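Local coordinates for protein pectate lyase (Erwinia chrysanthemi, PDB 1RU4) that cleaves pectate by eliminative depolymerisation (EC 4.2.2.2), as a lyase built on a right-handed parallel beta-helix, at residues 133-138 with 156-161; 70-75 with 110-115; 89-94 with 121-126; 48-53 with 83-88. One frame throughout, in Å; residues are numbered along the deposited sequence.

Contact 1 (133-138 with 156-161); sequences YVIGSH and INNGGS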
loop_
_atom_site.group_PDB
_atom_site.type_symbol
_atom_site.label_atom_id
_atom_site.label_comp_id
_atom_site.label_asym_id
_atom_site.label_seq_id
_atom_site.Cartn_x
_atom_site.Cartn_y
_atom_site.Cartn_z
ATOM N N TYR A 133 4.788 9.498 -7.040
ATOM C CA TYR A 133 4.556 9.005 -8.393
ATOM C C TYR A 133 5.876 8.408 -8.865
ATOM O O TYR A 133 6.873 9.119 -9.033
ATOM C CB TYR A 133 4.116 10.152 -9.308
ATOM C CG TYR A 133 3.497 9.711 -10.619
ATOM C CD1 TYR A 133 2.119 9.533 -10.734
ATOM C CD2 TYR A 133 4.283 9.500 -11.752
ATOM C CE1 TYR A 133 1.536 9.160 -11.941
ATOM C CE2 TYR A 133 3.709 9.123 -12.968
ATOM C CZ TYR A 133 2.336 8.958 -13.053
ATOM O OH TYR A 133 1.759 8.602 -14.254
ATOM N N VAL A 134 5.873 7.096 -9.075
ATOM C CA VAL A 134 7.097 6.360 -9.366
ATOM C C VAL A 134 7.168 5.810 -10.787
ATOM O O VAL A 134 6.381 4.938 -11.160
ATOM C CB VAL A 134 7.260 5.183 -8.375
ATOM C CG1 VAL A 134 8.610 4.506 -8.560
ATOM C CG2 VAL A 134 7.083 5.670 -6.942
ATOM N N ILE A 135 8.119 6.314 -11.572
ATOM C CA ILE A 135 8.351 5.786 -12.918
ATOM C C ILE A 135 9.721 5.116 -13.014
ATOM O O ILE A 135 10.038 4.473 -14.019
ATOM C CB ILE A 135 8.195 6.867 -14.029
ATOM C CG1 ILE A 135 9.308 7.913 -13.947
ATOM C CG2 ILE A 135 6.826 7.527 -13.930
ATOM C CD1 ILE A 135 9.282 8.912 -15.095
ATOM N N GLY A 136 10.522 5.274 -11.961
ATOM C CA GLY A 136 11.817 4.622 -11.882
ATOM C C GLY A 136 11.682 3.168 -11.459
ATOM O O GLY A 136 10.575 2.688 -11.207
ATOM N N SER A 137 12.808 2.473 -11.338
ATOM C CA SER A 137 12.794 1.046 -11.029
ATOM C C SER A 137 13.692 0.653 -9.859
ATOM O O SER A 137 14.601 1.394 -9.479
ATOM C CB SER A 137 13.186 0.241 -12.274
ATOM O OG SER A 137 12.261 0.453 -13.328
ATOM N N HIS A 138 13.413 -0.518 -9.285
ATOM C CA HIS A 138 14.190 -1.076 -8.179
ATOM C C HIS A 138 14.213 -0.189 -6.938
ATOM O O HIS A 138 15.184 -0.183 -6.176
ATOM C CB HIS A 138 15.616 -1.393 -8.637
ATOM C CG HIS A 138 15.683 -2.402 -9.741
ATOM N ND1 HIS A 138 15.480 -3.748 -9.530
ATOM C CD2 HIS A 138 15.925 -2.260 -11.065
ATOM C CE1 HIS A 138 15.596 -4.394 -10.678
ATOM N NE2 HIS A 138 15.864 -3.514 -11.625
ATOM N N ILE A 156 2.492 3.789 -9.245
ATOM C CA ILE A 156 3.602 3.302 -10.065
ATOM C C ILE A 156 3.050 3.243 -11.486
ATOM O O ILE A 156 1.996 2.652 -11.726
ATOM C CB ILE A 156 4.079 1.900 -9.628
ATOM C CG1 ILE A 156 4.440 1.904 -8.139
ATOM C CG2 ILE A 156 5.294 1.488 -10.454
ATOM C CD1 ILE A 156 4.763 0.539 -7.578
ATOM N N ASN A 157 3.749 3.877 -12.423
ATOM C CA ASN A 157 3.241 3.999 -13.785
ATOM C C ASN A 157 4.392 4.272 -14.752
ATOM O O ASN A 157 5.555 4.314 -14.351
ATOM C CB ASN A 157 2.235 5.163 -13.832
ATOM C CG ASN A 157 1.093 4.934 -14.810
ATOM O OD1 ASN A 157 1.267 4.330 -15.868
ATOM N ND2 ASN A 157 -0.081 5.448 -14.465
ATOM N N ASN A 158 4.053 4.391 -16.033
ATOM C CA ASN A 158 4.995 4.765 -17.090
ATOM C C ASN A 158 6.345 4.044 -17.058
ATOM O O ASN A 158 7.405 4.681 -17.089
ATOM C CB ASN A 158 5.198 6.285 -17.083
ATOM C CG ASN A 158 3.887 7.046 -17.116
ATOM O OD1 ASN A 158 3.483 7.652 -16.122
ATOM N ND2 ASN A 158 3.201 6.998 -18.251
ATOM N N GLY A 159 6.300 2.717 -16.977
ATOM C CA GLY A 159 7.516 1.921 -17.020
ATOM C C GLY A 159 8.150 1.535 -15.695
ATOM O O GLY A 159 9.078 0.722 -15.678
ATOM N N GLY A 160 7.670 2.109 -14.593
ATOM C CA GLY A 160 8.226 1.792 -13.286
ATOM C C GLY A 160 8.153 0.306 -12.995
ATOM O O GLY A 160 7.070 -0.278 -13.020
ATOM N N SER A 161 9.300 -0.305 -12.704
ATOM C CA SER A 161 9.359 -1.752 -12.513
ATOM C C SER A 161 10.181 -2.198 -11.308
ATOM O O SER A 161 11.058 -1.476 -10.834
ATOM C CB SER A 161 9.914 -2.420 -13.777
ATOM O OG SER A 161 11.254 -2.026 -14.017
HETATM O O HOH W 1 10.331 5.118 -16.867
HETATM O O HOH W 2 11.643 2.544 -15.025
#

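Contact 2 (70-75 with 110-115); sequences ITFNKS and FYVTGD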
loop_
_atom_site.group_PDB
_atom_site.type_symbol
_atom_site.label_atom_id
_atom_site.label_comp_id
_atom_site.label_asym_id
_atom_site.label_seq_id
_atom_site.Cartn_x
_atom_site.Cartn_y
_atom_site.Cartn_z
ATOM N N ILE A 70 9.102 17.509 -5.276
ATOM C CA ILE A 70 10.520 17.202 -5.119
ATOM C C ILE A 70 10.802 16.024 -6.049
ATOM O O ILE A 70 10.170 14.970 -5.935
ATOM C CB ILE A 70 10.887 16.803 -3.672
ATOM C CG1 ILE A 70 10.627 17.971 -2.719
ATOM C CG2 ILE A 70 12.362 16.388 -3.601
ATOM C CD1 ILE A 70 10.897 17.642 -1.257
ATOM N N THR A 71 11.721 16.220 -6.990
ATOM C CA THR A 71 12.070 15.179 -7.952
ATOM C C THR A 71 13.304 14.387 -7.527
ATOM O O THR A 71 14.343 14.959 -7.189
ATOM C CB THR A 71 12.308 15.769 -9.361
ATOM O OG1 THR A 71 11.094 16.355 -9.848
ATOM C CG2 THR A 71 12.762 14.684 -10.337
ATOM N N PHE A 72 13.169 13.065 -7.540
ATOM C CA PHE A 72 14.265 12.157 -7.225
ATOM C C PHE A 72 14.739 11.534 -8.536
ATOM O O PHE A 72 14.263 10.470 -8.938
ATOM C CB PHE A 72 13.790 11.073 -6.249
ATOM C CG PHE A 72 13.370 11.607 -4.905
ATOM C CD1 PHE A 72 12.153 12.265 -4.751
ATOM C CD2 PHE A 72 14.199 11.467 -3.796
ATOM C CE1 PHE A 72 11.772 12.779 -3.512
ATOM C CE2 PHE A 72 13.826 11.978 -2.552
ATOM C CZ PHE A 72 12.609 12.635 -2.412
ATOM N N ASN A 73 15.654 12.220 -9.218
ATOM C CA ASN A 73 16.128 11.760 -10.522
ATOM C C ASN A 73 17.477 11.052 -10.491
ATOM O O ASN A 73 17.827 10.342 -11.434
ATOM C CB ASN A 73 16.162 12.917 -11.525
ATOM C CG ASN A 73 17.168 13.981 -11.153
ATOM O OD1 ASN A 73 17.176 14.478 -10.028
ATOM N ND2 ASN A 73 18.033 14.333 -12.101
ATOM N N LYS A 74 18.244 11.265 -9.426
ATOM C CA LYS A 74 19.515 10.564 -9.260
ATOM C C LYS A 74 19.231 9.083 -9.016
ATOM O O LYS A 74 18.109 8.710 -8.664
ATOM C CB LYS A 74 20.312 11.165 -8.099
ATOM C CG LYS A 74 20.813 12.570 -8.388
ATOM C CD LYS A 74 21.431 13.236 -7.167
ATOM C CE LYS A 74 22.709 12.556 -6.721
ATOM N NZ LYS A 74 23.403 13.387 -5.697
ATOM N N SER A 75 20.230 8.238 -9.243
ATOM C CA SER A 75 20.046 6.803 -9.067
ATOM C C SER A 75 21.099 6.154 -8.183
ATOM O O SER A 75 22.266 6.554 -8.183
ATOM C CB SER A 75 20.036 6.085 -10.422
ATOM O OG SER A 75 18.903 6.434 -11.198
ATOM N N PHE A 110 6.516 13.338 -4.017
ATOM C CA PHE A 110 7.784 12.748 -4.451
ATOM C C PHE A 110 7.626 12.219 -5.879
ATOM O O PHE A 110 6.795 11.350 -6.132
ATOM C CB PHE A 110 8.183 11.569 -3.550
ATOM C CG PHE A 110 8.669 11.959 -2.176
ATOM C CD1 PHE A 110 8.676 13.286 -1.752
ATOM C CD2 PHE A 110 9.127 10.977 -1.301
ATOM C CE1 PHE A 110 9.130 13.625 -0.476
ATOM C CE2 PHE A 110 9.583 11.304 -0.026
ATOM C CZ PHE A 110 9.586 12.631 0.389
ATOM N N TYR A 111 8.413 12.751 -6.810
ATOM C CA TYR A 111 8.408 12.264 -8.188
ATOM C C TYR A 111 9.693 11.457 -8.364
ATOM O O TYR A 111 10.781 12.022 -8.480
ATOM C CB TYR A 111 8.362 13.446 -9.164
ATOM C CG TYR A 111 8.256 13.090 -10.638
ATOM C CD1 TYR A 111 8.783 13.940 -11.609
ATOM C CD2 TYR A 111 7.605 11.930 -11.065
ATOM C CE1 TYR A 111 8.665 13.652 -12.966
ATOM C CE2 TYR A 111 7.482 11.631 -12.430
ATOM C CZ TYR A 111 8.015 12.500 -13.370
ATOM O OH TYR A 111 7.902 12.227 -14.717
ATOM N N VAL A 112 9.565 10.134 -8.324
ATOM C CA VAL A 112 10.728 9.251 -8.384
ATOM C C VAL A 112 10.974 8.723 -9.795
ATOM O O VAL A 112 10.315 7.786 -10.244
ATOM C CB VAL A 112 10.579 8.068 -7.389
ATOM C CG1 VAL A 112 11.848 7.224 -7.361
ATOM C CG2 VAL A 112 10.264 8.591 -5.990
ATOM N N THR A 113 11.920 9.346 -10.493
ATOM C CA THR A 113 12.259 8.950 -11.858
ATOM C C THR A 113 13.525 8.102 -11.900
ATOM O O THR A 113 13.763 7.374 -12.867
ATOM C CB THR A 113 12.452 10.177 -12.774
ATOM O OG1 THR A 113 13.580 10.941 -12.327
ATOM C CG2 THR A 113 11.216 11.055 -12.751
ATOM N N GLY A 114 14.335 8.215 -10.848
ATOM C CA GLY A 114 15.565 7.449 -10.754
ATOM C C GLY A 114 15.351 6.042 -10.227
ATOM O O GLY A 114 14.225 5.659 -9.896
ATOM N N ASP A 115 16.438 5.280 -10.148
ATOM C CA ASP A 115 16.400 3.890 -9.701
ATOM C C ASP A 115 17.122 3.699 -8.369
ATOM O O ASP A 115 17.932 4.530 -7.959
ATOM C CB ASP A 115 17.082 2.970 -10.729
ATOM C CG ASP A 115 16.451 3.033 -12.110
ATOM O OD1 ASP A 115 17.150 2.671 -13.081
ATOM O OD2 ASP A 115 15.274 3.417 -12.243
HETATM O O HOH W 3 16.094 9.787 -13.589
#

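Contact 3 (89-94 with 121-126); sequences CGRAVF and GVEVTR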
loop_
_atom_site.group_PDB
_atom_site.type_symbol
_atom_site.label_atom_id
_atom_site.label_comp_id
_atom_site.label_asym_id
_atom_site.label_seq_id
_atom_site.Cartn_x
_atom_site.Cartn_y
_atom_site.Cartn_z
ATOM N N CYS A 89 14.368 5.020 13.998
ATOM C CA CYS A 89 13.048 4.494 13.670
ATOM C C CYS A 89 11.896 5.428 14.031
ATOM O O CYS A 89 10.799 4.991 14.389
ATOM C CB CYS A 89 12.873 3.088 14.251
ATOM S SG CYS A 89 13.911 1.925 13.311
ATOM N N GLY A 90 12.171 6.725 13.910
ATOM C CA GLY A 90 11.156 7.743 14.109
ATOM C C GLY A 90 10.412 7.997 12.808
ATOM O O GLY A 90 10.437 7.162 11.894
ATOM N N ARG A 91 9.769 9.158 12.711
ATOM C CA ARG A 91 8.987 9.514 11.526
ATOM C C ARG A 91 9.391 10.879 10.979
ATOM O O ARG A 91 9.549 11.833 11.741
ATOM C CB ARG A 91 7.494 9.568 11.870
ATOM C CG ARG A 91 6.956 8.365 12.630
ATOM C CD ARG A 91 7.034 7.097 11.808
ATOM N NE ARG A 91 6.112 7.096 10.677
ATOM C CZ ARG A 91 6.060 6.129 9.766
ATOM N NH1 ARG A 91 6.882 5.093 9.855
ATOM N NH2 ARG A 91 5.179 6.186 8.776
ATOM N N ALA A 92 9.549 10.964 9.660
ATOM C CA ALA A 92 9.814 12.232 8.986
ATOM C C ALA A 92 8.660 12.494 8.023
ATOM O O ALA A 92 8.459 11.749 7.057
ATOM C CB ALA A 92 11.141 12.181 8.229
ATOM N N VAL A 93 7.896 13.544 8.304
ATOM C CA VAL A 93 6.718 13.879 7.508
ATOM C C VAL A 93 6.985 15.054 6.572
ATOM O O VAL A 93 7.330 16.146 7.021
ATOM C CB VAL A 93 5.514 14.226 8.422
ATOM C CG1 VAL A 93 4.293 14.586 7.583
ATOM C CG2 VAL A 93 5.192 13.054 9.343
ATOM N N PHE A 94 6.846 14.812 5.270
ATOM C CA PHE A 94 6.993 15.862 4.264
ATOM C C PHE A 94 5.617 16.418 3.916
ATOM O O PHE A 94 4.790 15.731 3.307
ATOM C CB PHE A 94 7.693 15.320 3.013
ATOM C CG PHE A 94 9.149 15.001 3.229
ATOM C CD1 PHE A 94 9.528 13.898 3.988
ATOM C CD2 PHE A 94 10.141 15.817 2.689
ATOM C CE1 PHE A 94 10.873 13.612 4.210
ATOM C CE2 PHE A 94 11.491 15.540 2.906
ATOM C CZ PHE A 94 11.858 14.433 3.669
ATOM N N GLY A 121 10.607 5.092 6.926
ATOM C CA GLY A 121 10.103 5.964 7.978
ATOM C C GLY A 121 9.728 7.366 7.535
ATOM O O GLY A 121 9.708 8.295 8.346
ATOM N N VAL A 122 9.396 7.506 6.255
ATOM C CA VAL A 122 9.061 8.798 5.660
ATOM C C VAL A 122 7.590 8.848 5.236
ATOM O O VAL A 122 7.026 7.839 4.815
ATOM C CB VAL A 122 9.963 9.061 4.427
ATOM C CG1 VAL A 122 9.577 10.356 3.734
ATOM C CG2 VAL A 122 11.430 9.094 4.850
ATOM N N GLU A 123 6.970 10.019 5.380
ATOM C CA GLU A 123 5.578 10.218 4.976
ATOM C C GLU A 123 5.432 11.403 4.030
ATOM O O GLU A 123 6.214 12.350 4.085
ATOM C CB GLU A 123 4.680 10.455 6.198
ATOM C CG GLU A 123 4.694 9.335 7.230
ATOM C CD GLU A 123 3.660 9.518 8.336
ATOM O OE1 GLU A 123 2.930 10.534 8.343
ATOM O OE2 GLU A 123 3.575 8.630 9.208
ATOM N N VAL A 124 4.428 11.335 3.160
ATOM C CA VAL A 124 4.097 12.436 2.256
ATOM C C VAL A 124 2.634 12.802 2.484
ATOM O O VAL A 124 1.755 11.933 2.453
ATOM C CB VAL A 124 4.284 12.055 0.765
ATOM C CG1 VAL A 124 3.849 13.214 -0.136
ATOM C CG2 VAL A 124 5.733 11.697 0.487
ATOM N N THR A 125 2.382 14.085 2.716
ATOM C CA THR A 125 1.026 14.567 2.953
ATOM C C THR A 125 0.793 15.927 2.298
ATOM O O THR A 125 1.729 16.704 2.098
ATOM C CB THR A 125 0.713 14.637 4.479
ATOM O OG1 THR A 125 -0.688 14.866 4.676
ATOM C CG2 THR A 125 1.504 15.755 5.154
ATOM N N ARG A 126 -0.464 16.177 1.938
ATOM C CA ARG A 126 -0.914 17.426 1.318
ATOM C C ARG A 126 -0.216 17.808 0.013
ATOM O O ARG A 126 -0.033 18.991 -0.286
ATOM C CB ARG A 126 -0.885 18.585 2.326
ATOM C CG ARG A 126 -1.742 18.325 3.561
ATOM C CD ARG A 126 -2.188 19.610 4.241
ATOM N NE ARG A 126 -1.075 20.394 4.770
ATOM C CZ ARG A 126 -1.201 21.610 5.291
ATOM N NH1 ARG A 126 -2.392 22.191 5.353
ATOM N NH2 ARG A 126 -0.139 22.236 5.776
#

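Contact 4 (48-53 with 83-88); sequences GELILL and YVAAAN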
loop_
_atom_site.group_PDB
_atom_site.type_symbol
_atom_site.label_atom_id
_atom_site.label_comp_id
_atom_site.label_asym_id
_atom_site.label_seq_id
_atom_site.Cartn_x
_atom_site.Cartn_y
_atom_site.Cartn_z
ATOM N N GLY A 48 24.773 4.123 -2.063
ATOM C CA GLY A 48 25.220 3.472 -0.843
ATOM C C GLY A 48 25.262 4.372 0.379
ATOM O O GLY A 48 25.519 3.902 1.489
ATOM N N GLU A 49 25.028 5.665 0.177
ATOM C CA GLU A 49 25.050 6.632 1.268
ATOM C C GLU A 49 23.644 6.912 1.796
ATOM O O GLU A 49 22.652 6.517 1.179
ATOM C CB GLU A 49 25.750 7.918 0.824
ATOM C CG GLU A 49 27.189 7.671 0.371
ATOM C CD GLU A 49 27.925 8.924 -0.068
ATOM O OE1 GLU A 49 29.174 8.883 -0.100
ATOM O OE2 GLU A 49 27.272 9.938 -0.391
ATOM N N LEU A 50 23.570 7.601 2.931
ATOM C CA LEU A 50 22.302 7.811 3.622
ATOM C C LEU A 50 21.998 9.252 4.010
ATOM O O LEU A 50 22.807 9.925 4.654
ATOM C CB LEU A 50 22.262 6.930 4.880
ATOM C CG LEU A 50 21.254 7.210 6.003
ATOM C CD1 LEU A 50 19.828 6.925 5.555
ATOM C CD2 LEU A 50 21.604 6.355 7.209
ATOM N N ILE A 51 20.811 9.711 3.624
ATOM C CA ILE A 51 20.304 11.000 4.074
ATOM C C ILE A 51 19.493 10.686 5.333
ATOM O O ILE A 51 18.396 10.120 5.258
ATOM C CB ILE A 51 19.393 11.664 3.008
ATOM C CG1 ILE A 51 20.192 11.939 1.730
ATOM C CG2 ILE A 51 18.802 12.964 3.552
ATOM C CD1 ILE A 51 19.382 12.580 0.623
ATOM N N LEU A 52 20.076 10.983 6.489
ATOM C CA LEU A 52 19.444 10.690 7.769
ATOM C C LEU A 52 18.649 11.889 8.272
ATOM O O LEU A 52 19.212 12.941 8.589
ATOM C CB LEU A 52 20.496 10.277 8.797
ATOM C CG LEU A 52 19.973 9.703 10.114
ATOM C CD1 LEU A 52 19.246 8.393 9.856
ATOM C CD2 LEU A 52 21.130 9.490 11.078
ATOM N N LEU A 53 17.335 11.712 8.337
ATOM C CA LEU A 53 16.419 12.774 8.726
ATOM C C LEU A 53 16.099 12.786 10.216
ATOM O O LEU A 53 15.715 11.767 10.788
ATOM C CB LEU A 53 15.110 12.626 7.945
ATOM C CG LEU A 53 15.220 12.551 6.418
ATOM C CD1 LEU A 53 13.915 12.047 5.824
ATOM C CD2 LEU A 53 15.578 13.915 5.851
ATOM N N TYR A 83 19.855 5.789 0.289
ATOM C CA TYR A 83 18.946 5.693 1.428
ATOM C C TYR A 83 18.446 7.048 1.920
ATOM O O TYR A 83 19.213 8.001 2.027
ATOM C CB TYR A 83 19.637 4.983 2.595
ATOM C CG TYR A 83 20.076 3.561 2.332
ATOM C CD1 TYR A 83 21.399 3.272 1.993
ATOM C CD2 TYR A 83 19.191 2.495 2.496
ATOM C CE1 TYR A 83 21.830 1.953 1.831
ATOM C CE2 TYR A 83 19.610 1.176 2.336
ATOM C CZ TYR A 83 20.930 0.913 2.007
ATOM O OH TYR A 83 21.352 -0.392 1.871
ATOM N N VAL A 84 17.153 7.116 2.228
ATOM C CA VAL A 84 16.544 8.306 2.818
ATOM C C VAL A 84 15.701 7.778 3.975
ATOM O O VAL A 84 14.732 7.048 3.756
ATOM C CB VAL A 84 15.632 9.053 1.806
ATOM C CG1 VAL A 84 14.995 10.275 2.461
ATOM C CG2 VAL A 84 16.432 9.478 0.581
ATOM N N ALA A 85 16.081 8.115 5.204
ATOM C CA ALA A 85 15.393 7.554 6.363
ATOM C C ALA A 85 15.357 8.438 7.602
ATOM O O ALA A 85 16.291 9.193 7.874
ATOM C CB ALA A 85 15.996 6.195 6.714
ATOM N N ALA A 86 14.260 8.333 8.349
ATOM C CA ALA A 86 14.130 9.022 9.625
ATOM C C ALA A 86 14.962 8.258 10.653
ATOM O O ALA A 86 14.916 7.028 10.711
ATOM C CB ALA A 86 12.669 9.076 10.050
ATOM N N ALA A 87 15.724 8.996 11.454
ATOM C CA ALA A 87 16.617 8.402 12.449
ATOM C C ALA A 87 15.907 7.705 13.602
ATOM O O ALA A 87 14.776 8.048 13.947
ATOM C CB ALA A 87 17.561 9.465 12.994
ATOM N N ASN A 88 16.595 6.729 14.196
ATOM C CA ASN A 88 16.107 6.002 15.368
ATOM C C ASN A 88 14.688 5.462 15.212
ATOM O O ASN A 88 13.907 5.444 16.166
ATOM C CB ASN A 88 16.207 6.890 16.613
ATOM C CG ASN A 88 17.642 7.156 17.019
ATOM O OD1 ASN A 88 18.234 6.388 17.780
ATOM N ND2 ASN A 88 18.214 8.235 16.504
#

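Contact 1 (133-138 with 156-161)
Tyr133 reaches across to the turn at Asn157 and Asn158. Its CB starts beside the strand, with CG anti to the backbone N (chi1 -164°), and the ring brings its hydroxyl end to the turn, crossing the Asn158 side chain at about a right angle. CE2 lies 3.5 Å from Asn158 OD1. CZ passes near Asn157 CB, and so does the hydroxyl beyond it. Tyr133 OH then donates a 2.7 Å hydrogen bond to Asn158 OD1. The oxygen sits at the ring edge, close to the ring plane, and the donor lies in the amide's carbonyl plane.

Residues 157-160 form a type I' turn, closed by Gly160 N on Asn157 O. Asn157 OD1 takes the N-H of Asn158 and, outside the contact, that of Lys191. Only one parallel bridge joins the segments, Val134 with Ile156, where Asn157 N donates to Val134 O at 3.1 Å. Past it the chains stay close: Gly160 CA lies 3.3 Å from Ile135 O.

At the far end the hydroxyls of Ser137 and Ser161 share a hydrogen bond of 2.8 Å between their OG atoms. His138 N donates to Ser161 O at 3.0 Å. Water also bridges the segments, with one molecule between Ile135 O and Asn158 O.

Two successive coils of the beta-helix are joined here, mostly past the strand ends. With little apolar packing, directional polar bonds and water probably fix the loop.

Contact 2 (70-75 with 110-115)
In both Phe72 and Phe110, CG stands opposite the carbonyl carbon (chi1 -64° and -73°). Both residues are on the face of the parallel pair that also carries Ile70 and Val112, and the shared first torsion sets how the rings lean on it. They meet from bridge positions two residues apart. Their second torsions differ, which helps turn the planes 54° apart. The result is an edge-to-face pair with centroids 4.8 Å apart. Phe72 CE1 makes the closest approach, 3.5 Å from Phe110 CG, over one face of the Phe110 ring and offset toward its rim.

On the other face Thr71 and Tyr111 lie side by side. Thr71 OG1 is 3.8 Å from Tyr111 CD1, at the ring edge. Within its own segment, Thr113 CG2 sits over the centre of the Tyr111 ring.

Tyr111 N donates to Ile70 O and Phe72 N to Tyr111 O. At the end of strand 70-72, Phe72 O takes two N-H groups from just past strand 110-112, those of Thr113 and Gly114, each at 3.0 Å. The Gly114 donor is in the carbonyl plane, while that of Thr113 stands above it. Ser75 OG accepts from Asp115 N at 2.9 Å in a nearly straight bond. A water links Asn73 O with Thr113 OG1.

Strand 70-72 is the outermost of its five-stranded parallel sheet within the chain. Strand 132-134 follows 110-112 on its other side. Phe72 also packs on Phe38 and Met42 of helix 38-44, and Phe110 reaches across the beta-helix interior to Val122 and Val124 of strand 122-125.

Contact 3 (89-94 with 121-126)
Arg91 and Glu123 form a salt bridge on the face of the parallel pair that also carries Val93. Arg91 NH2 donates to Glu123 OE2 at 3.0 Å. The oxygen lies at the guanidinium edge, almost in its plane, and uses its anti lone pair. Arg91 NE adds a weak bond of 3.3 Å to the same oxygen. The arginine chain bends at chi2 and chi3 to get there, and the two flat groups stand 68° apart. Glu123 OE1 is held by His147 NE2, so both carboxylate oxygens have donors. Arg91 NH1 makes a weak bond to Asn143 O.

Four backbone bonds join the strands. Ala92 N donates to Gly121 O, Glu123 N to Ala92 O at 2.8 Å, Phe94 N to Glu123 O, and Thr125 N to Phe94 O at 3.0 Å. Thr125 OG1 bonds to His147 O.

The face with Ala92, Phe94 and Val122 is apolar. Phe94 CE1 touches Val122 CG1 at 3.5 Å.

The two strands, from successive coils of the parallel beta-helix, thus form a pair whose two faces differ. One packs into the hydrophobic interior, and the other carries a charged pair whose carboxylate probably gains further stability from His147.

Contact 4 (48-53 with 83-88)
Five backbone hydrogen bonds join residues 49-53 to 83-87 as a parallel pair. Tyr83 N donates to Glu49 O, Ile51 N to Tyr83 O at 2.8 Å, Ala85 N to Ile51 O, Leu53 N to Ala85 O and Ala87 N to Leu53 O at 2.8 Å. CA-H...O contacts run between them, such as Leu50 CA to Tyr83 O at 3.5 Å.

Apolar packing lies on both faces. On one, Leu50 has CG anti to the backbone N (chi1 163°). This, with the turn at chi2, brings CD1 toward residues 83-85. CD1 touches Tyr83 CB at 3.5 Å and Ala85 CB at 4.1 Å. Leu52 leans the same way, and its CD1 meets Ala87 CB at 3.7 Å. On the other face Leu53 CD1 lies 4.0 Å from Val84 CG1, and Ile51 meets Val84 more loosely through CD1 and CG2.

The Tyr83 ring makes a further, edge-on approach. Its CD1 is 3.6 Å from Glu49 O, near the ring plane. The Glu49 side chain takes no part across the pair; its OE2 accepts from Tyr17 OH and Asn46 N.

The pair sits near one end of the beta-helix. Strand 16-19 flanks strand 50-53 on its other edge, and strand 117-120 follows 82-86. Helix 38-44 packs on Ile51 and Leu53, while Leu53 also reaches Ala92 and Phe94 of strand 92-95.

How the contacts relate
Contacts 3 and 4 are the buried ones; contacts 1 and 2 are only partly buried. All four join parallel strands or strand ends of the beta-helix. Contacts 1 and 2 share one five-stranded sheet, where strands 110-112 and 132-134 are neighbours, and Asp115 OD2 accepts from Ser137 N between them. Contact 2 meets contact 3 across the interior, where the Phe110 and Phe94 rings pack edge-to-face. Contact 3 also touches contact 4, with Ala86 against Ala92. The chemistry follows the position. Contact 4 is mainly apolar on both faces, contact 3 adds a salt bridge on one, contact 2 mixes aromatic packing with loop bonds, and contact 1 relies on hydroxyls, water and a few backbone bonds.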